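Local coordinates for digeranylgeranylglycerophospholipid reductase (Sulfolobus acidocaldarius, PDB 4OPU), which reduces the geranylgeranyl chains of archaeal glycerophospholipids to saturated phytanyl chains, using bound FAD, in archaeal membrane lipid biosynthesis, at residues L79-M84 / D362-M367; W88-E93 / D376-S381; I127-Y132 / T148-V153. The protein carries 1 engineered substitution. All blocks are in the same frame, centred on the assembly; numbering follows the deposited sequence.

Contact 1. Residues L79-M84 / D362-M367; sequences LYSPDM and DINYGM. With GRG (geranylgeranyl diphosphate), chain D.
D83 and N364 meet because their first torsions turn the two flat groups toward one another. In D83, CG sits between the backbone N and the carbonyl carbon (chi1 55°). In N364, CG lies beside the backbone N and opposite the carbonyl carbon (chi1 -77°). The carboxylate and the amide approach head-on and stack almost flat, with D83 OD2 3.4 Å from N364 CG. No bond joins their oxygens, since both are acceptors. The polar link is made by the backbone instead. D83 N donates to N364 OD1 at 3.1 Å, nearly straight (168°) but tilted out of the amide plane. S81 OG donates to D83 OD1 over 3.0 Å, and D83 OD1 also accepts from Q85 N. The type I turn from S81 to M84 is closed by M84 N and S81 O, 2.8 Å apart.

Apolar groups fill in beside this. P82 lies across I363, with CD 3.6 Å from CG2. M367 SD lies 3.7 Å from S81 CB. The bend at the last torsion turns CE to the L79 carbonyl oxygen. The two methyls of L79 part: CD2 is near M367 CE, and CD1 is 3.8 Å from C14 of geranylgeranyl diphosphate. With an alanine at N364, D83 N is likely to lose its side-chain acceptor and the D83 carboxylate the amide it stacks on. One amide oxygen thus ties the turn after strand 70-80 to the helix, beside an apolar seam that runs on to the lipid pocket through L79.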
loop_
_atom_site.group_PDB
_atom_site.type_symbol
_atom_site.label_atom_id
_atom_site.label_comp_id
_atom_site.label_asym_id
_atom_site.label_seq_id
_atom_site.Cartn_x
_atom_site.Cartn_y
_atom_site.Cartn_z
ATOM N N LEU A 79 15.274 -5.603 12.335
ATOM C CA LEU A 79 15.888 -5.132 11.099
ATOM C C LEU A 79 17.364 -5.531 11.023
ATOM O O LEU A 79 18.205 -4.959 11.717
ATOM C CB LEU A 79 15.743 -3.612 10.989
ATOM C CG LEU A 79 15.969 -2.948 9.631
ATOM C CD1 LEU A 79 14.816 -3.252 8.692
ATOM C CD2 LEU A 79 16.144 -1.447 9.790
ATOM N N TYR A 80 17.676 -6.514 10.182
ATOM C CA TYR A 80 19.046 -7.007 10.033
ATOM C C TYR A 80 19.825 -6.242 8.967
ATOM O O TYR A 80 19.317 -5.986 7.877
ATOM C CB TYR A 80 19.050 -8.495 9.680
ATOM C CG TYR A 80 18.487 -9.418 10.738
ATOM C CD1 TYR A 80 17.122 -9.473 10.990
ATOM C CD2 TYR A 80 19.318 -10.261 11.461
ATOM C CE1 TYR A 80 16.604 -10.326 11.948
ATOM C CE2 TYR A 80 18.810 -11.118 12.419
ATOM C CZ TYR A 80 17.453 -11.147 12.659
ATOM O OH TYR A 80 16.946 -12.000 13.613
ATOM N N SER A 81 21.066 -5.891 9.283
ATOM C CA SER A 81 21.951 -5.227 8.329
ATOM C C SER A 81 22.472 -6.240 7.305
ATOM O O SER A 81 22.372 -7.447 7.532
ATOM C CB SER A 81 23.111 -4.550 9.069
ATOM O OG SER A 81 23.893 -5.499 9.772
ATOM N N PRO A 82 23.007 -5.758 6.165
ATOM C CA PRO A 82 23.568 -6.641 5.132
ATOM C C PRO A 82 24.554 -7.699 5.649
ATOM O O PRO A 82 24.391 -8.874 5.322
ATOM C CB PRO A 82 24.268 -5.659 4.195
ATOM C CG PRO A 82 23.422 -4.442 4.269
ATOM C CD PRO A 82 22.932 -4.362 5.694
ATOM N N ASP A 83 25.550 -7.302 6.437
ATOM C CA ASP A 83 26.490 -8.277 6.991
ATOM C C ASP A 83 25.926 -8.951 8.244
ATOM O O ASP A 83 26.563 -9.827 8.828
ATOM C CB ASP A 83 27.846 -7.625 7.296
ATOM C CG ASP A 83 27.734 -6.415 8.213
ATOM O OD1 ASP A 83 26.690 -6.244 8.877
ATOM O OD2 ASP A 83 28.709 -5.635 8.276
ATOM N N MET A 84 24.730 -8.520 8.645
ATOM C CA MET A 84 23.999 -9.082 9.784
ATOM C C MET A 84 24.731 -8.946 11.115
ATOM O O MET A 84 24.453 -9.689 12.058
ATOM C CB MET A 84 23.668 -10.557 9.535
ATOM C CG MET A 84 22.751 -10.797 8.349
ATOM S SD MET A 84 22.026 -12.444 8.390
ATOM C CE MET A 84 21.198 -12.490 6.806
ATOM N N ASP A 362 27.102 1.586 3.061
ATOM C CA ASP A 362 26.387 2.731 3.619
ATOM C C ASP A 362 25.444 2.296 4.737
ATOM O O ASP A 362 25.325 2.969 5.761
ATOM C CB ASP A 362 25.600 3.467 2.531
ATOM C CG ASP A 362 26.498 4.238 1.583
ATOM O OD1 ASP A 362 27.651 4.538 1.963
ATOM O OD2 ASP A 362 26.047 4.552 0.460
ATOM N N ILE A 363 24.783 1.163 4.535
ATOM C CA ILE A 363 23.828 0.654 5.508
ATOM C C ILE A 363 24.542 -0.067 6.650
ATOM O O ILE A 363 24.156 0.069 7.811
ATOM C CB ILE A 363 22.809 -0.283 4.837
ATOM C CG1 ILE A 363 21.975 0.509 3.827
ATOM C CG2 ILE A 363 21.900 -0.923 5.870
ATOM C CD1 ILE A 363 21.582 -0.273 2.598
ATOM N N ASN A 364 25.590 -0.818 6.322
ATOM C CA ASN A 364 26.399 -1.487 7.340
ATOM C C ASN A 364 27.035 -0.489 8.304
ATOM O O ASN A 364 27.103 -0.733 9.508
ATOM C CB ASN A 364 27.487 -2.347 6.691
ATOM C CG ASN A 364 26.948 -3.656 6.145
ATOM O OD1 ASN A 364 26.002 -4.225 6.690
ATOM N ND2 ASN A 364 27.552 -4.142 5.065
ATOM N N TYR A 365 27.494 0.635 7.764
ATOM C CA TYR A 365 28.110 1.682 8.573
ATOM C C TYR A 365 27.057 2.429 9.384
ATOM O O TYR A 365 27.191 2.581 10.599
ATOM C CB TYR A 365 28.890 2.653 7.683
ATOM C CG TYR A 365 29.580 3.778 8.424
ATOM C CD1 TYR A 365 30.805 3.577 9.045
ATOM C CD2 TYR A 365 29.014 5.046 8.485
ATOM C CE1 TYR A 365 31.441 4.603 9.719
ATOM C CE2 TYR A 365 29.643 6.080 9.157
ATOM C CZ TYR A 365 30.856 5.851 9.771
ATOM O OH TYR A 365 31.489 6.874 10.440
ATOM N N GLY A 366 26.007 2.884 8.706
ATOM C CA GLY A 366 24.950 3.652 9.339
ATOM C C GLY A 366 24.261 2.945 10.492
ATOM O O GLY A 366 23.857 3.586 11.461
ATOM N N MET A 367 24.133 1.625 10.397
ATOM C CA MET A 367 23.454 0.853 11.433
ATOM C C MET A 367 24.388 0.514 12.593
ATOM O O MET A 367 23.993 0.601 13.757
ATOM C CB MET A 367 22.854 -0.428 10.843
ATOM C CG MET A 367 21.659 -0.183 9.922
ATOM S SD MET A 367 20.856 -1.687 9.321
ATOM C CE MET A 367 20.261 -2.398 10.853
HETATM C C20 GRG D . 15.005 0.024 2.333
HETATM C C19 GRG D . 16.349 0.692 4.475
HETATM C C18 GRG D . 15.054 0.249 3.829
HETATM C C17 GRG D . 13.948 0.058 4.580
HETATM C C16 GRG D . 13.979 0.272 6.084
HETATM C C14 GRG D . 12.117 -2.130 6.308
HETATM C C13 GRG D . 12.059 -0.899 7.180
HETATM C C15 GRG D . 12.584 0.429 6.663
HETATM C C12 GRG D . 11.528 -1.048 8.413
HETATM C C11 GRG D . 11.370 0.059 9.439
HETATM C C9 GRG D . 10.013 0.723 9.333
HETATM C C8 GRG D . 8.853 -0.044 9.955
HETATM C C10 GRG D . 8.391 -1.358 9.365
HETATM C C7 GRG D . 8.230 0.470 11.040
HETATM C C6 GRG D . 7.026 -0.146 11.741
HETATM C C5 GRG D . 5.696 0.007 10.982
HETATM C C3 GRG D . 5.260 1.416 10.582
HETATM C C4 GRG D . 6.161 2.429 9.940
HETATM C C2 GRG D . 4.031 1.926 10.731
HETATM C C1 GRG D . 2.787 1.282 11.253
HETATM O O1 GRG D . 1.926 1.094 10.141
HETATM P PA GRG D . 1.797 2.038 8.855
HETATM O O1A GRG D . 2.945 2.951 8.502
HETATM O O3A GRG D . 0.523 2.963 9.036
HETATM O O2A GRG D . 1.576 1.140 7.659
#

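Contact 2. Residues W88-E93 / D376-S381; sequences WTVNHE and DLLEAS. Engineered in segment 88-93: H92 (natural residue Gly). With GRG (geranylgeranyl diphosphate), chain D.
Strand 87-97 and the short helix 376-379 form part of the wall of the geranylgeranyl diphosphate pocket, and W88, V90, L377 and L378 join them. L377 CD2 lies at the edge of the W88 indole, in the ring plane, 3.8 Å from CE3. At the next residue, L378 CD1 rests 3.8 Å from V90 CG1, and CD2 faces the backbone oxygen of N91. Both leucines have CG opposite the backbone N (chi1 -170° for L377), which extends them toward the strand.

H92 is an engineered residue; the natural one is glycine. Its ring stands beside the ligand, with CD2 3.7 Å from C5, and a second geranylgeranyl diphosphate also touches it. Its NE2 is hydrogen-bonded to S53. L377 CD2 lies 3.9 Å from ligand C11. S381 also touches the ligand, with CB near C4. Its OG donates to L377 O over 2.8 Å, in the carbonyl plane, which fixes the hydroxyl against the helix backbone.

No hydrogen bond crosses between the two segments. The strand and helix are therefore held by apolar packing. Toward the isoprenoid the contact gives one leucine methyl and the polar residues H92 and S381, whose NE2 and OG are each bonded to protein.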
loop_
_atom_site.group_PDB
_atom_site.type_symbol
_atom_site.label_atom_id
_atom_site.label_comp_id
_atom_site.label_asym_id
_atom_site.label_seq_id
_atom_site.Cartn_x
_atom_site.Cartn_y
_atom_site.Cartn_z
ATOM N N TRP A 88 18.617 -4.273 14.663
ATOM C CA TRP A 88 17.735 -3.298 15.295
ATOM C C TRP A 88 16.407 -3.931 15.683
ATOM O O TRP A 88 15.722 -4.517 14.844
ATOM C CB TRP A 88 17.485 -2.111 14.365
ATOM C CG TRP A 88 18.630 -1.158 14.268
ATOM C CD1 TRP A 88 19.876 -1.314 14.799
ATOM C CD2 TRP A 88 18.633 0.110 13.601
ATOM N NE1 TRP A 88 20.657 -0.225 14.502
ATOM C CE2 TRP A 88 19.917 0.665 13.767
ATOM C CE3 TRP A 88 17.676 0.828 12.878
ATOM C CZ2 TRP A 88 20.268 1.906 13.237
ATOM C CZ3 TRP A 88 18.027 2.059 12.354
ATOM C CH2 TRP A 88 19.311 2.585 12.536
ATOM N N THR A 89 16.044 -3.810 16.954
ATOM C CA THR A 89 14.756 -4.306 17.421
ATOM C C THR A 89 13.792 -3.150 17.655
ATOM O O THR A 89 13.960 -2.368 18.590
ATOM C CB THR A 89 14.892 -5.122 18.717
ATOM O OG1 THR A 89 15.840 -6.181 18.525
ATOM C CG2 THR A 89 13.547 -5.710 19.112
ATOM N N VAL A 90 12.785 -3.041 16.795
ATOM C CA VAL A 90 11.783 -1.992 16.924
ATOM C C VAL A 90 10.487 -2.548 17.500
ATOM O O VAL A 90 9.843 -3.401 16.890
ATOM C CB VAL A 90 11.490 -1.319 15.570
ATOM C CG1 VAL A 90 10.421 -0.249 15.731
ATOM C CG2 VAL A 90 12.761 -0.724 14.990
ATOM N N ASN A 91 10.112 -2.066 18.679
ATOM C CA ASN A 91 8.864 -2.478 19.307
ATOM C C ASN A 91 7.660 -1.794 18.670
ATOM O O ASN A 91 7.509 -0.573 18.747
ATOM C CB ASN A 91 8.897 -2.190 20.809
ATOM C CG ASN A 91 9.160 -3.433 21.634
ATOM O OD1 ASN A 91 10.276 -3.954 21.656
ATOM N ND2 ASN A 91 8.132 -3.915 22.324
ATOM N N HIS A 92 6.808 -2.592 18.037
ATOM C CA HIS A 92 5.609 -2.086 17.381
ATOM C C HIS A 92 4.591 -3.209 17.214
ATOM O O HIS A 92 4.814 -4.152 16.455
ATOM C CB HIS A 92 5.955 -1.467 16.026
ATOM C CG HIS A 92 4.771 -0.917 15.293
ATOM N ND1 HIS A 92 4.014 0.127 15.781
ATOM C CD2 HIS A 92 4.213 -1.265 14.110
ATOM C CE1 HIS A 92 3.040 0.396 14.930
ATOM N NE2 HIS A 92 3.138 -0.435 13.908
ATOM N N GLU A 93 3.476 -3.103 17.928
ATOM C CA GLU A 93 2.470 -4.161 17.960
ATOM C C GLU A 93 1.737 -4.300 16.628
ATOM O O GLU A 93 1.457 -3.306 15.957
ATOM C CB GLU A 93 1.472 -3.895 19.088
ATOM C CG GLU A 93 1.033 -5.141 19.834
ATOM C CD GLU A 93 0.406 -4.825 21.178
ATOM O OE1 GLU A 93 0.389 -5.717 22.053
ATOM O OE2 GLU A 93 -0.071 -3.684 21.363
ATOM N N ASP A 376 13.807 6.443 16.502
ATOM C CA ASP A 376 13.678 7.536 15.545
ATOM C C ASP A 376 13.354 6.992 14.158
ATOM O O ASP A 376 12.819 7.709 13.312
ATOM C CB ASP A 376 14.953 8.381 15.505
ATOM C CG ASP A 376 15.167 9.171 16.782
ATOM O OD1 ASP A 376 14.213 9.285 17.581
ATOM O OD2 ASP A 376 16.288 9.683 16.986
ATOM N N LEU A 377 13.680 5.724 13.931
ATOM C CA LEU A 377 13.269 5.044 12.709
ATOM C C LEU A 377 11.780 4.729 12.797
ATOM O O LEU A 377 11.090 4.626 11.784
ATOM C CB LEU A 377 14.078 3.761 12.489
ATOM C CG LEU A 377 13.919 3.076 11.124
ATOM C CD1 LEU A 377 14.618 3.869 10.027
ATOM C CD2 LEU A 377 14.428 1.643 11.161
ATOM N N LEU A 378 11.295 4.583 14.026
ATOM C CA LEU A 378 9.880 4.349 14.283
ATOM C C LEU A 378 9.075 5.614 14.009
ATOM O O LEU A 378 8.000 5.563 13.413
ATOM C CB LEU A 378 9.670 3.886 15.727
ATOM C CG LEU A 378 8.237 3.569 16.156
ATOM C CD1 LEU A 378 7.712 2.357 15.402
ATOM C CD2 LEU A 378 8.153 3.353 17.663
ATOM N N GLU A 379 9.613 6.748 14.448
ATOM C CA GLU A 379 8.976 8.047 14.264
ATOM C C GLU A 379 9.028 8.499 12.808
ATOM O O GLU A 379 8.090 9.115 12.303
ATOM C CB GLU A 379 9.645 9.091 15.163
ATOM C CG GLU A 379 9.253 10.534 14.879
ATOM C CD GLU A 379 7.941 10.926 15.527
ATOM O OE1 GLU A 379 7.262 10.043 16.092
ATOM O OE2 GLU A 379 7.590 12.123 15.473
ATOM N N ALA A 380 10.129 8.182 12.134
ATOM C CA ALA A 380 10.335 8.605 10.753
ATOM C C ALA A 380 9.372 7.916 9.797
ATOM O O ALA A 380 9.271 8.291 8.630
ATOM C CB ALA A 380 11.773 8.340 10.329
ATOM N N SER A 381 8.667 6.908 10.291
ATOM C CA SER A 381 7.755 6.151 9.450
ATOM C C SER A 381 6.377 6.021 10.107
ATOM O O SER A 381 5.465 5.417 9.548
ATOM C CB SER A 381 8.359 4.783 9.138
ATOM O OG SER A 381 8.768 4.121 10.324
HETATM C C20 GRG D . 15.005 0.024 2.333
HETATM C C19 GRG D . 16.349 0.692 4.475
HETATM C C18 GRG D . 15.054 0.249 3.829
HETATM C C17 GRG D . 13.948 0.058 4.580
HETATM C C16 GRG D . 13.979 0.272 6.084
HETATM C C14 GRG D . 12.117 -2.130 6.308
HETATM C C13 GRG D . 12.059 -0.899 7.180
HETATM C C15 GRG D . 12.584 0.429 6.663
HETATM C C12 GRG D . 11.528 -1.048 8.413
HETATM C C11 GRG D . 11.370 0.059 9.439
HETATM C C9 GRG D . 10.013 0.723 9.333
HETATM C C8 GRG D . 8.853 -0.044 9.955
HETATM C C10 GRG D . 8.391 -1.358 9.365
HETATM C C7 GRG D . 8.230 0.470 11.040
HETATM C C6 GRG D . 7.026 -0.146 11.741
HETATM C C5 GRG D . 5.696 0.007 10.982
HETATM C C3 GRG D . 5.260 1.416 10.582
HETATM C C4 GRG D . 6.161 2.429 9.940
HETATM C C2 GRG D . 4.031 1.926 10.731
HETATM C C1 GRG D . 2.787 1.282 11.253
HETATM O O1 GRG D . 1.926 1.094 10.141
HETATM P PA GRG D . 1.797 2.038 8.855
HETATM O O1A GRG D . 2.945 2.951 8.502
HETATM O O3A GRG D . 0.523 2.963 9.036
HETATM O O2A GRG D . 1.576 1.140 7.659
#

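Contact 3. Residues I127-Y132 / T148-V153; sequences IFEDGY and TVYSKV
The apolar contacts come first, and I127 makes all of them. Its CD1 lies 3.5 Å from T148 CG2, and the two side chains lie across each other. The same methyl sits over one face of the Y150 ring, 4.0 Å from CE1, a CH-pi type of approach. I127 CG2 is close to the same ring atom, at 4.1 Å. The I127 chain is extended, with CD1 anti to CA (chi2 -179°), which carries the methyl out to both partners.

Polar groups meet only loosely. E129 OE1 lies at the edge of the Y150 ring, 4.1 Å from OH, too far for a hydrogen bond. The carboxylate stands steeply to the ring plane, at 80°. No hydrogen bond crosses between the segments.

The backbone contributes mainly through its neighbours. I127 CD1 also lies 4.0 Å from V149 O. The strands at 127-129 and 148-150 are not paired with each other. Their axes pass 9.6 Å apart, and strand 132-140 runs between them, bonded to I127 through K134 and G135 and to V149 through A136. The type I' turn from E129 to Y132 leads into that middle strand, and the backbone bonds between its end residues are weak.

The side chains thus touch across the middle strand of an antiparallel beta meander made by strands 121-129, 132-140 and 145-150. Such a meander, packed beside the parallel Rossmann-type sheet, is consistent with the FAD-binding domains of the glutathione reductase type, with strand 3-6 added at the edge.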
loop_
_atom_site.group_PDB
_atom_site.type_symbol
_atom_site.label_atom_id
_atom_site.label_comp_id
_atom_site.label_asym_id
_atom_site.label_seq_id
_atom_site.Cartn_x
_atom_site.Cartn_y
_atom_site.Cartn_z
ATOM N N ILE A 127 -18.879 2.664 -17.974
ATOM C CA ILE A 127 -19.881 3.492 -18.614
ATOM C C ILE A 127 -19.471 4.938 -18.419
ATOM O O ILE A 127 -19.399 5.425 -17.293
ATOM C CB ILE A 127 -21.284 3.261 -18.048
ATOM C CG1 ILE A 127 -21.686 1.799 -18.228
ATOM C CG2 ILE A 127 -22.290 4.166 -18.746
ATOM C CD1 ILE A 127 -23.055 1.499 -17.709
ATOM N N PHE A 128 -19.176 5.612 -19.522
ATOM C CA PHE A 128 -18.723 6.991 -19.473
ATOM C C PHE A 128 -19.468 7.826 -20.507
ATOM O O PHE A 128 -19.100 7.857 -21.682
ATOM C CB PHE A 128 -17.213 7.065 -19.703
ATOM C CG PHE A 128 -16.631 8.430 -19.485
ATOM C CD1 PHE A 128 -16.379 8.895 -18.207
ATOM C CD2 PHE A 128 -16.327 9.246 -20.564
ATOM C CE1 PHE A 128 -15.841 10.150 -18.005
ATOM C CE2 PHE A 128 -15.787 10.503 -20.369
ATOM C CZ PHE A 128 -15.544 10.955 -19.089
ATOM N N GLU A 129 -20.525 8.493 -20.059
ATOM C CA GLU A 129 -21.332 9.326 -20.938
ATOM C C GLU A 129 -21.542 10.705 -20.325
ATOM O O GLU A 129 -21.730 10.833 -19.114
ATOM C CB GLU A 129 -22.676 8.653 -21.228
ATOM C CG GLU A 129 -23.370 8.096 -19.994
ATOM C CD GLU A 129 -24.705 7.448 -20.314
ATOM O OE1 GLU A 129 -24.711 6.276 -20.751
ATOM O OE2 GLU A 129 -25.747 8.113 -20.128
ATOM N N ASP A 130 -21.499 11.728 -21.175
ATOM C CA ASP A 130 -21.624 13.123 -20.757
ATOM C C ASP A 130 -20.563 13.500 -19.726
ATOM O O ASP A 130 -20.842 14.212 -18.761
ATOM C CB ASP A 130 -23.025 13.399 -20.203
ATOM C CG ASP A 130 -24.120 13.015 -21.178
ATOM O OD1 ASP A 130 -24.314 13.743 -22.176
ATOM O OD2 ASP A 130 -24.788 11.984 -20.945
ATOM N N GLY A 131 -19.347 13.006 -19.936
ATOM C CA GLY A 131 -18.204 13.388 -19.126
ATOM C C GLY A 131 -18.205 12.899 -17.690
ATOM O O GLY A 131 -17.481 13.440 -16.855
ATOM N N TYR A 132 -19.003 11.877 -17.396
ATOM C CA TYR A 132 -19.069 11.327 -16.041
ATOM C C TYR A 132 -18.989 9.805 -16.023
ATOM O O TYR A 132 -19.530 9.135 -16.902
ATOM C CB TYR A 132 -20.360 11.761 -15.348
ATOM C CG TYR A 132 -20.260 13.051 -14.569
ATOM C CD1 TYR A 132 -19.966 14.248 -15.206
ATOM C CD2 TYR A 132 -20.488 13.076 -13.199
ATOM C CE1 TYR A 132 -19.883 15.429 -14.500
ATOM C CE2 TYR A 132 -20.409 14.254 -12.484
ATOM C CZ TYR A 132 -20.107 15.428 -13.142
ATOM O OH TYR A 132 -20.024 16.607 -12.444
ATOM N N THR A 148 -25.783 -4.371 -16.969
ATOM C CA THR A 148 -25.327 -2.989 -16.966
ATOM C C THR A 148 -25.764 -2.307 -15.674
ATOM O O THR A 148 -26.956 -2.116 -15.436
ATOM C CB THR A 148 -25.873 -2.218 -18.183
ATOM O OG1 THR A 148 -25.168 -2.625 -19.363
ATOM C CG2 THR A 148 -25.704 -0.727 -17.996
ATOM N N VAL A 149 -24.794 -1.955 -14.837
ATOM C CA VAL A 149 -25.088 -1.343 -13.547
ATOM C C VAL A 149 -24.799 0.152 -13.563
ATOM O O VAL A 149 -23.694 0.578 -13.896
ATOM C CB VAL A 149 -24.279 -2.008 -12.413
ATOM C CG1 VAL A 149 -24.306 -1.148 -11.156
ATOM C CG2 VAL A 149 -24.820 -3.399 -12.128
ATOM N N TYR A 150 -25.806 0.944 -13.207
ATOM C CA TYR A 150 -25.639 2.386 -13.086
ATOM C C TYR A 150 -25.398 2.783 -11.634
ATOM O O TYR A 150 -25.951 2.184 -10.713
ATOM C CB TYR A 150 -26.858 3.125 -13.641
ATOM C CG TYR A 150 -26.918 3.158 -15.152
ATOM C CD1 TYR A 150 -26.085 4.000 -15.881
ATOM C CD2 TYR A 150 -27.811 2.356 -15.851
ATOM C CE1 TYR A 150 -26.135 4.037 -17.261
ATOM C CE2 TYR A 150 -27.869 2.386 -17.235
ATOM C CZ TYR A 150 -27.027 3.229 -17.934
ATOM O OH TYR A 150 -27.078 3.266 -19.309
ATOM N N SER A 151 -24.562 3.797 -11.444
ATOM C CA SER A 151 -24.214 4.264 -10.111
ATOM C C SER A 151 -23.897 5.752 -10.130
ATOM O O SER A 151 -23.442 6.284 -11.144
ATOM C CB SER A 151 -23.019 3.485 -9.563
ATOM O OG SER A 151 -21.842 3.799 -10.288
ATOM N N LYS A 152 -24.134 6.424 -9.008
ATOM C CA LYS A 152 -23.771 7.829 -8.890
ATOM C C LYS A 152 -22.262 7.961 -8.683
ATOM O O LYS A 152 -21.638 8.898 -9.179
ATOM C CB LYS A 152 -24.533 8.495 -7.742
ATOM C CG LYS A 152 -26.047 8.324 -7.806
ATOM C CD LYS A 152 -26.620 8.790 -9.139
ATOM C CE LYS A 152 -26.429 10.285 -9.349
ATOM N NZ LYS A 152 -27.131 10.767 -10.572
ATOM N N VAL A 153 -21.684 7.012 -7.951
ATOM C CA VAL A 153 -20.249 7.008 -7.676
ATOM C C VAL A 153 -19.661 5.607 -7.816
ATOM O O VAL A 153 -20.168 4.652 -7.226
ATOM C CB VAL A 153 -19.930 7.531 -6.250
ATOM C CG1 VAL A 153 -18.431 7.463 -5.979
ATOM C CG2 VAL A 153 -20.446 8.951 -6.053
#

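Contacts 1 and 2 lie side by side, their centres about 16 Å apart. They use neighbouring strands, 70-80 and 87-97, and helices that follow each other in the chain. They touch through L79 and W88, and through L79 and L377, and both reach the same geranylgeranyl diphosphate. Contact 1 is largely buried but has D83 exposed, and it alone has a hydrogen bond between its segments. Contact 2 is partly buried and apolar. Contact 3 is mostly buried within a different sheet, about 45 Å from contact 2 between centres and across the chain's centre, and touches no bound lipid; it joins two strands, not a strand or its turn with a helix.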